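Local coordinates for protein lysine cyclodeaminase (Streptomyces pristinaespiralis, PDB 5YU3) that probably converts L-lysine to L-pipecolic acid with loss of ammonia, using bound NAD, and also recognises L-ornithine and L-2,4-diaminobutyric acid, at residues I144-Q149 / E177-R182. Sequence-based numbering, arbitrary orientation.
With NAD (nicotinamide-adenine-dinucleotide), chain F.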
loop_
_atom_site.group_PDB
_atom_site.type_symbol
_atom_site.label_atom_id
_atom_site.label_comp_id
_atom_site.label_asym_id
_atom_site.label_seq_id
_atom_site.Cartn_x
_atom_site.Cartn_y
_atom_site.Cartn_z
ATOM N N ILE A 144 -22.516 18.254 -11.119
ATOM C CA ILE A 144 -23.009 18.256 -9.747
ATOM C C ILE A 144 -21.819 17.984 -8.841
ATOM O O ILE A 144 -21.189 16.922 -8.941
ATOM C CB ILE A 144 -24.113 17.212 -9.516
ATOM C CG1 ILE A 144 -25.181 17.290 -10.611
ATOM C CG2 ILE A 144 -24.703 17.399 -8.111
ATOM C CD1 ILE A 144 -26.077 18.468 -10.468
ATOM N N GLY A 145 -21.517 18.935 -7.956
ATOM C CA GLY A 145 -20.227 18.965 -7.293
ATOM C C GLY A 145 -19.237 19.782 -8.107
ATOM O O GLY A 145 -18.918 19.421 -9.242
ATOM N N THR A 146 -18.794 20.916 -7.562
ATOM C CA THR A 146 -17.840 21.764 -8.265
ATOM C C THR A 146 -16.594 21.936 -7.409
ATOM O O THR A 146 -16.136 23.060 -7.169
ATOM C CB THR A 146 -18.452 23.126 -8.625
ATOM O OG1 THR A 146 -18.831 23.825 -7.439
ATOM C CG2 THR A 146 -19.675 22.938 -9.520
ATOM N N GLY A 147 -16.047 20.824 -6.944
ATOM C CA GLY A 147 -14.778 20.816 -6.243
ATOM C C GLY A 147 -13.630 20.530 -7.184
ATOM O O GLY A 147 -13.623 20.962 -8.347
ATOM N N ALA A 148 -12.664 19.751 -6.697
ATOM C CA ALA A 148 -11.441 19.537 -7.465
ATOM C C ALA A 148 -11.693 18.704 -8.717
ATOM O O ALA A 148 -11.250 19.075 -9.809
ATOM C CB ALA A 148 -10.368 18.888 -6.587
ATOM N N GLN A 149 -12.385 17.559 -8.595
ATOM C CA GLN A 149 -12.550 16.717 -9.784
ATOM C C GLN A 149 -13.348 17.433 -10.864
ATOM O O GLN A 149 -13.106 17.228 -12.060
ATOM C CB GLN A 149 -13.236 15.388 -9.434
ATOM C CG GLN A 149 -12.458 14.486 -8.471
ATOM C CD GLN A 149 -10.976 14.420 -8.769
ATOM O OE1 GLN A 149 -10.567 14.105 -9.893
ATOM N NE2 GLN A 149 -10.155 14.699 -7.749
ATOM N N GLU A 177 -19.901 29.168 -6.579
ATOM C CA GLU A 177 -19.644 30.515 -7.080
ATOM C C GLU A 177 -18.198 30.704 -7.518
ATOM O O GLU A 177 -17.932 31.524 -8.399
ATOM C CB GLU A 177 -20.035 31.552 -6.021
ATOM C CG GLU A 177 -21.549 31.805 -6.009
ATOM C CD GLU A 177 -22.073 32.272 -4.663
ATOM O OE1 GLU A 177 -23.233 31.934 -4.323
ATOM O OE2 GLU A 177 -21.333 32.983 -3.949
ATOM N N SER A 178 -17.260 29.944 -6.950
ATOM C CA SER A 178 -15.864 30.050 -7.357
ATOM C C SER A 178 -15.536 29.215 -8.582
ATOM O O SER A 178 -14.413 29.316 -9.100
ATOM C CB SER A 178 -14.940 29.631 -6.209
ATOM O OG SER A 178 -15.010 28.226 -5.997
ATOM N N PHE A 179 -16.469 28.382 -9.057
ATOM C CA PHE A 179 -16.104 27.437 -10.103
ATOM C C PHE A 179 -15.785 28.149 -11.413
ATOM O O PHE A 179 -14.845 27.763 -12.113
ATOM C CB PHE A 179 -17.202 26.390 -10.319
ATOM C CG PHE A 179 -16.810 25.332 -11.299
ATOM C CD1 PHE A 179 -15.813 24.411 -10.973
ATOM C CD2 PHE A 179 -17.374 25.293 -12.568
ATOM C CE1 PHE A 179 -15.419 23.451 -11.883
ATOM C CE2 PHE A 179 -16.987 24.337 -13.489
ATOM C CZ PHE A 179 -16.002 23.405 -13.142
ATOM N N ALA A 180 -16.538 29.202 -11.752
ATOM C CA ALA A 180 -16.304 29.878 -13.024
ATOM C C ALA A 180 -14.860 30.365 -13.148
ATOM O O ALA A 180 -14.252 30.240 -14.217
ATOM C CB ALA A 180 -17.287 31.039 -13.198
ATOM N N ARG A 181 -14.280 30.891 -12.065
ATOM C CA ARG A 181 -12.891 31.343 -12.153
ATOM C C ARG A 181 -11.934 30.172 -12.349
ATOM O O ARG A 181 -10.967 30.274 -13.111
ATOM C CB ARG A 181 -12.496 32.136 -10.910
ATOM C CG ARG A 181 -11.089 32.721 -11.004
ATOM C CD ARG A 181 -10.906 33.890 -10.038
ATOM N NE ARG A 181 -9.603 34.553 -10.174
ATOM C CZ ARG A 181 -8.440 34.031 -9.797
ATOM N NH1 ARG A 181 -8.402 32.828 -9.241
ATOM N NH2 ARG A 181 -7.316 34.718 -9.967
ATOM N N ARG A 182 -12.169 29.058 -11.651
ATOM C CA ARG A 182 -11.306 27.889 -11.831
ATOM C C ARG A 182 -11.442 27.292 -13.228
ATOM O O ARG A 182 -10.495 26.682 -13.734
ATOM C CB ARG A 182 -11.631 26.833 -10.766
ATOM C CG ARG A 182 -11.157 27.199 -9.368
ATOM C CD ARG A 182 -11.524 26.114 -8.352
ATOM N NE ARG A 182 -12.884 26.296 -7.835
ATOM C CZ ARG A 182 -13.790 25.323 -7.727
ATOM N NH1 ARG A 182 -13.499 24.079 -8.100
ATOM N NH2 ARG A 182 -14.993 25.601 -7.243
HETATM P PA NAD F . -13.858 17.997 -3.352
HETATM O O1A NAD F . -14.015 18.038 -1.864
HETATM O O2A NAD F . -12.814 18.865 -4.027
HETATM O O5B NAD F . -15.263 18.418 -4.015
HETATM C C5B NAD F . -16.461 17.719 -3.657
HETATM C C4B NAD F . -17.594 18.730 -3.756
HETATM O O4B NAD F . -18.843 18.057 -3.583
HETATM C C3B NAD F . -17.519 19.778 -2.641
HETATM O O3B NAD F . -17.412 21.101 -3.211
HETATM C C2B NAD F . -18.826 19.603 -1.885
HETATM O O2B NAD F . -19.390 20.822 -1.410
HETATM C C1B NAD F . -19.712 18.986 -2.944
HETATM N N9A NAD F . -20.906 18.256 -2.467
HETATM C C8A NAD F . -21.041 17.493 -1.357
HETATM N N7A NAD F . -22.308 16.971 -1.293
HETATM C C5A NAD F . -22.977 17.411 -2.385
HETATM C C6A NAD F . -24.331 17.265 -2.952
HETATM N N6A NAD F . -25.266 16.507 -2.331
HETATM N N1A NAD F . -24.593 17.888 -4.122
HETATM C C2A NAD F . -23.694 18.649 -4.775
HETATM N N3A NAD F . -22.448 18.842 -4.312
HETATM C C4A NAD F . -22.047 18.254 -3.151
HETATM O O3 NAD F . -13.604 16.444 -3.758
HETATM P PN NAD F . -13.190 15.871 -5.193
HETATM O O1N NAD F . -13.853 16.712 -6.259
HETATM O O2N NAD F . -11.689 15.675 -5.201
HETATM O O5D NAD F . -13.840 14.395 -5.167
HETATM C C5D NAD F . -15.249 14.227 -5.335
HETATM C C4D NAD F . -15.568 12.733 -5.361
HETATM O O4D NAD F . -14.853 12.100 -6.422
HETATM C C3D NAD F . -15.125 12.034 -4.086
HETATM O O3D NAD F . -16.092 11.011 -3.762
HETATM C C2D NAD F . -13.836 11.355 -4.493
HETATM O O2D NAD F . -13.483 10.258 -3.640
HETATM C C1D NAD F . -14.199 10.940 -5.904
HETATM N N1N NAD F . -13.071 10.591 -6.759
HETATM C C2N NAD F . -13.263 9.644 -7.687
HETATM C C3N NAD F . -12.236 9.255 -8.536
HETATM C C7N NAD F . -12.509 8.207 -9.563
HETATM O O7N NAD F . -11.589 7.684 -10.160
HETATM N N7N NAD F . -13.789 7.900 -9.835
HETATM C C4N NAD F . -10.992 9.886 -8.453
HETATM C C5N NAD F . -10.835 10.889 -7.498
HETATM C C6N NAD F . -11.895 11.237 -6.660
#
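Thr146, in the glycine-rich turn that binds NAD, meets both Phe179 and Arg182, and the contact illustrates how a dinucleotide-binding loop is held from behind. The turn follows the Rossmann-type GxGxxA pattern. Gly145, its first glycine, has backbone angles that suit glycine, and its CA lies 3.7 Å from N3A of the adenine. At Thr146 the chain turns its side chain toward 177-182: CB rests 3.8 Å from CD1 of Phe179, and CG2 stands over one face of the ring, displaced toward the rim. Phe179 reaches this place because its CG is anti to the backbone N (chi1 -175°). The carbonyl of Thr146 is gripped by Arg182 through both terminal nitrogens. NH2 approaches O almost in line with the C=O bond at 2.8 Å, whereas NH1, 3.0 Å from the same atom, comes from above the carbonyl plane. That oxygen lies nearly in the guanidinium plane, and a second bond from NH2, to OG of Ser178 at 2.9 Å, helps fix the rotation of the group. Gly147 adds a weak bond, its O accepting from NH1. The other side of Gly147 faces the cofactor, with CA 3.3 Å from O5B of NAD, so the bare glycine backbone lies close against it. Next, N of Ala148 donates to O2A of NAD at 2.8 Å. Gln149 gives its backbone N to O1N and its NE2 to O2N; Ala148 thus serves the phosphate on the adenosine side and Gln149 the one on the nicotinamide side. Arg182 holds the Thr146 carbonyl while the following amides serve the pyrophosphate. The turn links strand 140-144 of the parallel sheet to helix 148-160; Phe179 of helix 179-183 reaches Ala150, Val151 and Leu154 of helix 148-160 and Val190 of strand 189-192.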